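Local coordinates for protein IroE-like serine hydrolase (Shewanella oneidensis, PDB 3GFF) that probably hydrolyses ester bonds as a serine hydrolase with an alpha/beta-hydrolase fold, at residues A[144-149]-A[169-174]; A[151-156]-A[177-182]; A[197-202]-A[218-223]. All blocks are in the same frame, centred on the assembly; numbering follows the deposited sequence.

The three contacts pack against one another, and contact 1 includes part of a probable catalytic centre. Contact 1 (144-149 with 169-174) brings together Ser145 and Asp169, which with His247 fit a Ser-His-Asp triad; an imidazole, probably from the crystallisation liquor, is bound there. Contact 2 uses the later part of the same helix 146-156, where it faces helix 178-189; the centres of contacts 1 and 2 are about 10 Å apart. Contact 3 also lies about 10 Å from contact 1, centre to centre, and joins it through Asn220 ND2, 2.9 Å from Thr170 O. Contacts 2 and 3, with centres about 13 Å apart, meet where Met152 CE lies 4.0 Å from Met199 SE.

Contact 1 (A[144-149]-A[169-174]); sequences HSFGGL and DTSLWF. With IMD (imidazole), chain D.
The Phe146 ring carries the side chain of Ser171 over one face, with Ser171 CB 4.2 Å from the ring centroid and almost on its normal, a CH-pi contact. At its edge lies Phe174 CD1, and Phe146 CZ reaches Trp173 CZ2 at 3.4 Å, the six-membered rings pairing obliquely with planes 86° apart. The indole has Ser171 O and Phe174 CB over one face, toward the rim, and at its edge N1 of an imidazole probably taken up from the crystallisation liquor. This N1 donates to Ser171 OG, 3.2 Å away; OG, turned beside its own backbone N (chi1 -56°), lies over the Phe146 ring. Ser145 O is gripped twice, by Ser171 N (3.3 Å) and by Gly148 N, which approach from opposite faces of its plane. Further along the helix, Leu149 CD1 rests 3.8 Å from Phe174 CB. Ser145 OG is hydrogen-bonded to His247 NE2, and Asp169 OD2 to His247 ND1. With the positive phi of Ser145 (60°) between strand and helix, this is consistent with the nucleophile elbow and catalytic triad of an alpha/beta hydrolase.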
loop_
_atom_site.group_PDB
_atom_site.type_symbol
_atom_site.label_atom_id
_atom_site.label_comp_id
_atom_site.label_asym_id
_atom_site.label_seq_id
_atom_site.Cartn_x
_atom_site.Cartn_y
_atom_site.Cartn_z
ATOM N N HIS A 144 4.948 9.910 -11.116
ATOM C CA HIS A 144 5.491 10.308 -9.834
ATOM C C HIS A 144 6.800 11.050 -10.072
ATOM O O HIS A 144 7.596 10.648 -10.955
ATOM C CB HIS A 144 5.755 9.057 -9.000
ATOM C CG HIS A 144 6.552 9.301 -7.764
ATOM N ND1 HIS A 144 7.879 8.964 -7.672
ATOM C CD2 HIS A 144 6.221 9.881 -6.584
ATOM C CE1 HIS A 144 8.326 9.298 -6.474
ATOM N NE2 HIS A 144 7.348 9.873 -5.799
ATOM N N SER A 145 7.036 12.100 -9.290
ATOM C CA SER A 145 8.264 12.892 -9.373
ATOM C C SER A 145 8.346 13.472 -10.761
ATOM O O SER A 145 7.376 14.082 -11.226
ATOM C CB SER A 145 9.489 12.043 -9.013
ATOM O OG SER A 145 10.679 12.827 -8.825
ATOM N N PHE A 146 9.478 13.323 -11.435
ATOM C CA PHE A 146 9.575 13.768 -12.834
ATOM C C PHE A 146 8.489 13.164 -13.731
ATOM O O PHE A 146 8.034 13.824 -14.658
ATOM C CB PHE A 146 10.935 13.458 -13.413
ATOM C CG PHE A 146 11.981 14.389 -12.965
ATOM C CD1 PHE A 146 12.661 14.176 -11.790
ATOM C CD2 PHE A 146 12.293 15.496 -13.722
ATOM C CE1 PHE A 146 13.615 15.058 -11.399
ATOM C CE2 PHE A 146 13.243 16.367 -13.314
ATOM C CZ PHE A 146 13.898 16.171 -12.184
ATOM N N GLY A 147 8.077 11.922 -13.473
ATOM C CA GLY A 147 6.964 11.308 -14.228
ATOM C C GLY A 147 5.660 12.102 -14.050
ATOM O O GLY A 147 4.762 12.063 -14.900
ATOM N N GLY A 148 5.535 12.819 -12.936
ATOM C CA GLY A 148 4.396 13.702 -12.699
ATOM C C GLY A 148 4.317 14.813 -13.747
ATOM O O GLY A 148 3.248 15.279 -14.065
ATOM N N LEU A 149 5.475 15.230 -14.263
ATOM C CA LEU A 149 5.589 16.277 -15.271
ATOM C C LEU A 149 5.064 15.781 -16.599
ATOM O O LEU A 149 4.601 16.590 -17.382
ATOM C CB LEU A 149 7.038 16.747 -15.460
ATOM C CG LEU A 149 7.663 17.542 -14.331
ATOM C CD1 LEU A 149 9.164 17.655 -14.525
ATOM C CD2 LEU A 149 6.985 18.923 -14.264
ATOM N N ASP A 169 3.448 13.907 -6.363
ATOM C CA ASP A 169 4.518 14.806 -5.932
ATOM C C ASP A 169 5.314 15.286 -7.114
ATOM O O ASP A 169 6.518 15.157 -7.170
ATOM C CB ASP A 169 5.396 14.164 -4.885
ATOM C CG ASP A 169 5.846 15.156 -3.844
ATOM O OD1 ASP A 169 5.031 16.040 -3.502
ATOM O OD2 ASP A 169 6.983 15.037 -3.359
ATOM N N THR A 170 4.597 15.857 -8.059
ATOM C CA THR A 170 5.171 16.356 -9.330
ATOM C C THR A 170 6.364 17.289 -9.099
ATOM O O THR A 170 6.296 18.180 -8.239
ATOM C CB THR A 170 4.099 17.129 -10.097
ATOM O OG1 THR A 170 2.960 16.274 -10.262
ATOM C CG2 THR A 170 4.611 17.620 -11.492
ATOM N N SER A 171 7.435 17.073 -9.865
ATOM C CA SER A 171 8.642 17.898 -9.792
ATOM C C SER A 171 8.431 19.234 -10.578
ATOM O O SER A 171 9.123 19.497 -11.570
ATOM C CB SER A 171 9.822 17.110 -10.381
ATOM O OG SER A 171 10.004 15.846 -9.728
ATOM N N LEU A 172 7.481 20.052 -10.120
ATOM C CA LEU A 172 7.153 21.335 -10.735
ATOM C C LEU A 172 8.317 22.323 -10.649
ATOM O O LEU A 172 8.339 23.322 -11.370
ATOM C CB LEU A 172 5.886 21.960 -10.091
ATOM C CG LEU A 172 4.538 21.231 -10.294
ATOM C CD1 LEU A 172 3.348 21.938 -9.535
ATOM C CD2 LEU A 172 4.212 21.182 -11.766
ATOM N N TRP A 173 9.257 22.083 -9.738
ATOM C CA TRP A 173 10.453 22.912 -9.651
ATOM C C TRP A 173 11.295 22.861 -10.951
ATOM O O TRP A 173 12.067 23.802 -11.264
ATOM C CB TRP A 173 11.302 22.511 -8.450
ATOM C CG TRP A 173 11.784 21.103 -8.518
ATOM C CD1 TRP A 173 11.210 20.026 -7.935
ATOM C CD2 TRP A 173 12.920 20.609 -9.254
ATOM N NE1 TRP A 173 11.929 18.892 -8.225
ATOM C CE2 TRP A 173 12.972 19.218 -9.049
ATOM C CE3 TRP A 173 13.893 21.211 -10.062
ATOM C CZ2 TRP A 173 13.954 18.413 -9.613
ATOM C CZ3 TRP A 173 14.860 20.414 -10.641
ATOM C CH2 TRP A 173 14.889 19.023 -10.403
ATOM N N PHE A 174 11.108 21.810 -11.752
ATOM C CA PHE A 174 11.917 21.683 -12.933
ATOM C C PHE A 174 11.647 22.845 -13.882
ATOM O O PHE A 174 10.499 23.133 -14.222
ATOM C CB PHE A 174 11.747 20.345 -13.634
ATOM C CG PHE A 174 12.584 20.235 -14.861
ATOM C CD1 PHE A 174 13.911 19.928 -14.769
ATOM C CD2 PHE A 174 12.062 20.550 -16.088
ATOM C CE1 PHE A 174 14.703 19.883 -15.888
ATOM C CE2 PHE A 174 12.843 20.492 -17.217
ATOM C CZ PHE A 174 14.156 20.139 -17.121
HETATM N N1 IMD D . 12.414 15.752 -7.585
HETATM C C2 IMD D . 12.055 16.214 -6.354
HETATM N N3 IMD D . 12.951 15.759 -5.430
HETATM C C4 IMD D . 13.868 14.989 -6.077
HETATM C C5 IMD D . 13.531 14.993 -7.440
#

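Contact 2 (A[151-156]-A[177-182]); sequences AMEALR and PHYLTL
Tyr179 reaches across from helix 178-189 and sets its hydroxyl over the turn of helix 146-156 that holds Met152 and Glu153, with OH 3.8 Å from Met152 CB. The ring is carried there by a first torsion that places CG opposite the backbone N (chi1 179°), an extended setting that spans the gap between the two helices. At the far end the hydroxyl donates to Glu153 OE1 at 2.7 Å, using the anti lone pair, the one pointing away from OE2. Arg156, one turn further along, takes the syn side of the same carboxylate: its NE lies 2.9 Å from Glu153 OE1 and its NH2 3.2 Å from Glu153 OE2. This is a side-on, two-nitrogen salt bridge with both oxygens near the guanidinium plane, although the nitrogens stand somewhat out of the carboxylate plane. OE1 is thus held by two donors, which is likely to fix the rotation of the carboxylate and favour its charged form. Helices 146-156 and 178-189 flank strand 164-168 in the chain, a helix-strand-helix passage of the alpha/beta-hydrolase fold, and the axes of their short segments come within 11.6 Å, at 41°. At that separation long side chains have to do the bridging. The aliphatic part of Arg156 does so beside Tyr179, its CD 4.2 Å from Tyr179 CE1, while guanidinium and ring planes stand 81° apart. The same CD lies 4.1 Å from Leu182 CB, and a water accepts from Arg156 NH1 and donates to Leu182 O, bridging the two helices. Met152, a selenomethionine, starts toward Tyr179 but bends at its second torsion and turns its end away, toward Phe223 on helix 215-230. Pro92 packs against both Glu153 and Tyr179.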
loop_
_atom_site.group_PDB
_atom_site.type_symbol
_atom_site.label_atom_id
_atom_site.label_comp_id
_atom_site.label_asym_id
_atom_site.label_seq_id
_atom_site.Cartn_x
_atom_site.Cartn_y
_atom_site.Cartn_z
ATOM N N ALA A 151 2.517 13.603 -16.876
ATOM C CA ALA A 151 1.067 13.755 -16.638
ATOM C C ALA A 151 0.659 15.192 -16.911
ATOM O O ALA A 151 -0.264 15.425 -17.673
ATOM C CB ALA A 151 0.687 13.351 -15.214
HETATM N N MSE A 152 1.385 16.162 -16.343
HETATM C CA MSE A 152 1.037 17.587 -16.529
HETATM C C MSE A 152 1.067 17.999 -17.985
HETATM O O MSE A 152 0.184 18.714 -18.436
HETATM C CB MSE A 152 1.977 18.508 -15.731
HETATM C CG MSE A 152 1.854 18.407 -14.195
HETATM SE SE MSE A 152 -0.010 18.473 -13.553
HETATM C CE MSE A 152 0.231 18.582 -11.685
ATOM N N GLU A 153 2.104 17.568 -18.708
ATOM C CA GLU A 153 2.276 17.905 -20.124
ATOM C C GLU A 153 1.199 17.230 -21.020
ATOM O O GLU A 153 0.666 17.829 -21.942
ATOM C CB GLU A 153 3.703 17.560 -20.543
ATOM C CG GLU A 153 4.114 18.042 -21.914
ATOM C CD GLU A 153 4.127 19.559 -22.051
ATOM O OE1 GLU A 153 3.851 20.297 -21.061
ATOM O OE2 GLU A 153 4.400 20.004 -23.158
ATOM N N ALA A 154 0.845 15.995 -20.703
ATOM C CA ALA A 154 -0.220 15.283 -21.401
ATOM C C ALA A 154 -1.499 16.114 -21.257
ATOM O O ALA A 154 -2.160 16.402 -22.252
ATOM C CB ALA A 154 -0.398 13.858 -20.818
ATOM N N LEU A 155 -1.814 16.529 -20.025
ATOM C CA LEU A 155 -2.959 17.396 -19.778
ATOM C C LEU A 155 -2.729 18.715 -20.506
ATOM O O LEU A 155 -3.540 19.110 -21.334
ATOM C CB LEU A 155 -3.214 17.591 -18.261
ATOM C CG LEU A 155 -4.491 18.303 -17.738
ATOM C CD1 LEU A 155 -5.763 17.490 -17.947
ATOM C CD2 LEU A 155 -4.356 18.649 -16.203
ATOM N N ARG A 156 -1.578 19.344 -20.288
ATOM C CA ARG A 156 -1.301 20.641 -20.906
ATOM C C ARG A 156 -1.480 20.677 -22.428
ATOM O O ARG A 156 -1.978 21.683 -22.976
ATOM C CB ARG A 156 0.119 21.156 -20.575
ATOM C CG ARG A 156 0.267 22.667 -20.854
ATOM C CD ARG A 156 1.727 23.151 -20.781
ATOM N NE ARG A 156 2.468 22.696 -21.948
ATOM C CZ ARG A 156 2.539 23.335 -23.116
ATOM N NH1 ARG A 156 1.953 24.512 -23.300
ATOM N NH2 ARG A 156 3.242 22.804 -24.110
ATOM N N PRO A 177 10.719 29.369 -12.980
ATOM C CA PRO A 177 9.254 29.474 -13.137
ATOM C C PRO A 177 8.657 29.211 -14.528
ATOM O O PRO A 177 7.442 29.158 -14.658
ATOM C CB PRO A 177 8.993 30.944 -12.751
ATOM C CG PRO A 177 10.195 31.661 -13.210
ATOM C CD PRO A 177 11.359 30.696 -13.055
ATOM N N HIS A 178 9.507 29.094 -15.543
ATOM C CA HIS A 178 9.096 28.926 -16.922
ATOM C C HIS A 178 8.078 27.824 -17.205
ATOM O O HIS A 178 7.028 28.119 -17.799
ATOM C CB HIS A 178 10.320 28.727 -17.828
ATOM C CG HIS A 178 9.986 28.518 -19.276
ATOM N ND1 HIS A 178 9.667 29.556 -20.130
ATOM C CD2 HIS A 178 9.964 27.395 -20.029
ATOM C CE1 HIS A 178 9.432 29.072 -21.340
ATOM N NE2 HIS A 178 9.600 27.761 -21.304
ATOM N N TYR A 179 8.371 26.570 -16.862
ATOM C CA TYR A 179 7.409 25.525 -17.193
ATOM C C TYR A 179 6.094 25.708 -16.442
ATOM O O TYR A 179 5.016 25.606 -17.008
ATOM C CB TYR A 179 7.961 24.084 -17.050
ATOM C CG TYR A 179 6.894 23.068 -17.391
ATOM C CD1 TYR A 179 6.364 23.019 -18.673
ATOM C CD2 TYR A 179 6.357 22.210 -16.413
ATOM C CE1 TYR A 179 5.369 22.172 -18.985
ATOM C CE2 TYR A 179 5.356 21.321 -16.734
ATOM C CZ TYR A 179 4.864 21.317 -18.022
ATOM O OH TYR A 179 3.865 20.460 -18.373
ATOM N N LEU A 180 6.198 25.992 -15.165
ATOM C CA LEU A 180 5.039 26.172 -14.321
ATOM C C LEU A 180 4.098 27.251 -14.888
ATOM O O LEU A 180 2.901 27.090 -14.808
ATOM C CB LEU A 180 5.512 26.526 -12.909
ATOM C CG LEU A 180 4.453 26.811 -11.850
ATOM C CD1 LEU A 180 3.543 25.580 -11.653
ATOM C CD2 LEU A 180 5.144 27.217 -10.553
ATOM N N THR A 181 4.643 28.344 -15.436
ATOM C CA THR A 181 3.837 29.405 -16.034
ATOM C C THR A 181 3.068 28.859 -17.215
ATOM O O THR A 181 1.912 29.221 -17.406
ATOM C CB THR A 181 4.701 30.604 -16.527
ATOM O OG1 THR A 181 5.351 31.212 -15.414
ATOM C CG2 THR A 181 3.853 31.635 -17.210
ATOM N N LEU A 182 3.712 28.018 -18.031
ATOM C CA LEU A 182 3.026 27.382 -19.175
ATOM C C LEU A 182 1.839 26.560 -18.709
ATOM O O LEU A 182 0.787 26.572 -19.348
ATOM C CB LEU A 182 3.978 26.486 -19.965
ATOM C CG LEU A 182 4.839 27.174 -21.014
ATOM C CD1 LEU A 182 5.247 28.574 -20.604
ATOM C CD2 LEU A 182 6.020 26.279 -21.355
HETATM O O HOH W 1 0.277 26.354 -21.785
#

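Contact 3 (A[197-202]-A[218-223]); sequences LFMAIA and DLNLAF
Met199, a selenomethionine, sets its methyl group between the backbone O and the side-chain OD1 of Asn220, with CE 3.5 Å from each. The chain leaves the strand with CG beside the backbone N and runs extended through the second torsion, then bends at the third (chi3 60°); that last bend lays CE against the asparagine. Its selenium meets Phe223 CD2 at 4.0 Å. This is a Met-aromatic contact of oblique geometry, with SE 5.3 Å from the ring centroid and the two side chains crossing at about a right angle. The Phe223 ring leans back toward the strand. Strand 195-201 and helix 215-230, with strand 235-241 after it, make a beta-alpha-beta crossover between neighbouring parallel strands of the central sheet. The axes of the short segments come within 9.1 Å, at 144° between their directions. Ile201, two residues on from Met199, points toward the helix as well. With CG1 beside the backbone N (chi1 -53°) and CG2 opposite it, the residue offers both branches to the helix: CG2 lies 3.7 Å from Asn220 CB and 3.9 Å from Leu221 CD2, while CD1 comes 3.7 Å from Asn220 O. Replacing Ile201 by an alanine would remove both branches and would probably leave Asn220 CB and Leu221 CD2 facing a gap where the strand now meets them. The polar end of Asn220 is engaged as well, since ND2 is hydrogen-bonded to Thr170 O and His216 O, backbone oxygens that help fix how the amide is turned. Just past Ile201, Ala202 N donates to OD1 of Asp169, the probable triad acid.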
loop_
_atom_site.group_PDB
_atom_site.type_symbol
_atom_site.label_atom_id
_atom_site.label_comp_id
_atom_site.label_asym_id
_atom_site.label_seq_id
_atom_site.Cartn_x
_atom_site.Cartn_y
_atom_site.Cartn_z
ATOM N N LEU A 197 -7.791 14.963 -12.878
ATOM C CA LEU A 197 -6.459 15.121 -12.332
ATOM C C LEU A 197 -6.531 14.930 -10.813
ATOM O O LEU A 197 -7.403 15.496 -10.142
ATOM C CB LEU A 197 -5.886 16.519 -12.622
ATOM C CG LEU A 197 -4.548 16.823 -11.908
ATOM C CD1 LEU A 197 -3.377 15.970 -12.443
ATOM C CD2 LEU A 197 -4.232 18.293 -12.016
ATOM N N PHE A 198 -5.640 14.102 -10.294
ATOM C CA PHE A 198 -5.466 13.924 -8.843
ATOM C C PHE A 198 -4.039 14.282 -8.565
ATOM O O PHE A 198 -3.131 13.783 -9.250
ATOM C CB PHE A 198 -5.746 12.476 -8.404
ATOM C CG PHE A 198 -5.338 12.173 -6.968
ATOM C CD1 PHE A 198 -6.206 12.417 -5.918
ATOM C CD2 PHE A 198 -4.096 11.620 -6.696
ATOM C CE1 PHE A 198 -5.852 12.138 -4.611
ATOM C CE2 PHE A 198 -3.729 11.330 -5.404
ATOM C CZ PHE A 198 -4.612 11.602 -4.349
HETATM N N MSE A 199 -3.807 15.159 -7.595
HETATM C CA MSE A 199 -2.440 15.472 -7.150
HETATM C C MSE A 199 -2.179 14.970 -5.727
HETATM O O MSE A 199 -2.974 15.231 -4.805
HETATM C CB MSE A 199 -2.173 16.988 -7.172
HETATM C CG MSE A 199 -2.102 17.587 -8.543
HETATM SE SE MSE A 199 -1.949 19.504 -8.500
HETATM C CE MSE A 199 -0.268 19.662 -7.483
ATOM N N ALA A 200 -1.062 14.265 -5.537
ATOM C CA ALA A 200 -0.616 13.867 -4.193
ATOM C C ALA A 200 0.483 14.867 -3.915
ATOM O O ALA A 200 1.298 15.136 -4.806
ATOM C CB ALA A 200 -0.043 12.424 -4.153
ATOM N N ILE A 201 0.510 15.413 -2.705
ATOM C CA ILE A 201 1.499 16.404 -2.331
ATOM C C ILE A 201 2.131 15.977 -1.011
ATOM O O ILE A 201 1.448 15.951 0.019
ATOM C CB ILE A 201 0.884 17.839 -2.189
ATOM C CG1 ILE A 201 0.122 18.223 -3.452
ATOM C CG2 ILE A 201 1.997 18.875 -1.872
ATOM C CD1 ILE A 201 -0.705 19.547 -3.373
ATOM N N ALA A 202 3.429 15.638 -1.051
ATOM C CA ALA A 202 4.153 15.185 0.129
ATOM C C ALA A 202 4.808 16.360 0.886
ATOM O O ALA A 202 4.615 17.511 0.527
ATOM C CB ALA A 202 5.198 14.116 -0.257
ATOM N N ASP A 218 6.035 23.812 -1.847
ATOM C CA ASP A 218 5.284 25.058 -2.022
ATOM C C ASP A 218 4.771 25.236 -3.450
ATOM O O ASP A 218 3.632 25.666 -3.635
ATOM C CB ASP A 218 6.094 26.271 -1.537
ATOM C CG ASP A 218 6.498 26.147 -0.098
ATOM O OD1 ASP A 218 5.792 25.424 0.626
ATOM O OD2 ASP A 218 7.516 26.750 0.320
ATOM N N LEU A 219 5.586 24.881 -4.448
ATOM C CA LEU A 219 5.158 24.895 -5.862
ATOM C C LEU A 219 3.935 24.032 -6.067
ATOM O O LEU A 219 3.027 24.436 -6.793
ATOM C CB LEU A 219 6.280 24.429 -6.815
ATOM C CG LEU A 219 7.125 25.532 -7.494
ATOM C CD1 LEU A 219 7.281 26.767 -6.669
ATOM C CD2 LEU A 219 8.446 25.030 -7.945
ATOM N N ASN A 220 3.923 22.853 -5.441
ATOM C CA ASN A 220 2.771 21.946 -5.523
ATOM C C ASN A 220 1.491 22.467 -4.866
ATOM O O ASN A 220 0.419 22.382 -5.460
ATOM C CB ASN A 220 3.091 20.547 -4.967
ATOM C CG ASN A 220 3.739 19.635 -6.009
ATOM O OD1 ASN A 220 3.039 18.915 -6.705
ATOM N ND2 ASN A 220 5.049 19.694 -6.141
ATOM N N LEU A 221 1.613 22.948 -3.623
ATOM C CA LEU A 221 0.482 23.451 -2.855
ATOM C C LEU A 221 -0.195 24.680 -3.484
ATOM O O LEU A 221 -1.418 24.824 -3.406
ATOM C CB LEU A 221 0.936 23.817 -1.436
ATOM C CG LEU A 221 1.352 22.709 -0.471
ATOM C CD1 LEU A 221 2.011 23.357 0.777
ATOM C CD2 LEU A 221 0.166 21.847 -0.075
ATOM N N ALA A 222 0.619 25.570 -4.057
ATOM C CA ALA A 222 0.138 26.770 -4.694
ATOM C C ALA A 222 -0.556 26.484 -6.015
ATOM O O ALA A 222 -1.503 27.203 -6.390
ATOM C CB ALA A 222 1.311 27.787 -4.908
ATOM N N PHE A 223 -0.092 25.456 -6.725
ATOM C CA PHE A 223 -0.687 25.107 -8.028
ATOM C C PHE A 223 -2.047 24.440 -7.806
ATOM O O PHE A 223 -3.005 24.724 -8.545
ATOM C CB PHE A 223 0.287 24.257 -8.873
ATOM C CG PHE A 223 -0.209 23.939 -10.241
ATOM C CD1 PHE A 223 -0.344 24.942 -11.200
ATOM C CD2 PHE A 223 -0.518 22.645 -10.596
ATOM C CE1 PHE A 223 -0.832 24.659 -12.461
ATOM C CE2 PHE A 223 -0.995 22.361 -11.868
ATOM C CZ PHE A 223 -1.136 23.371 -12.797
#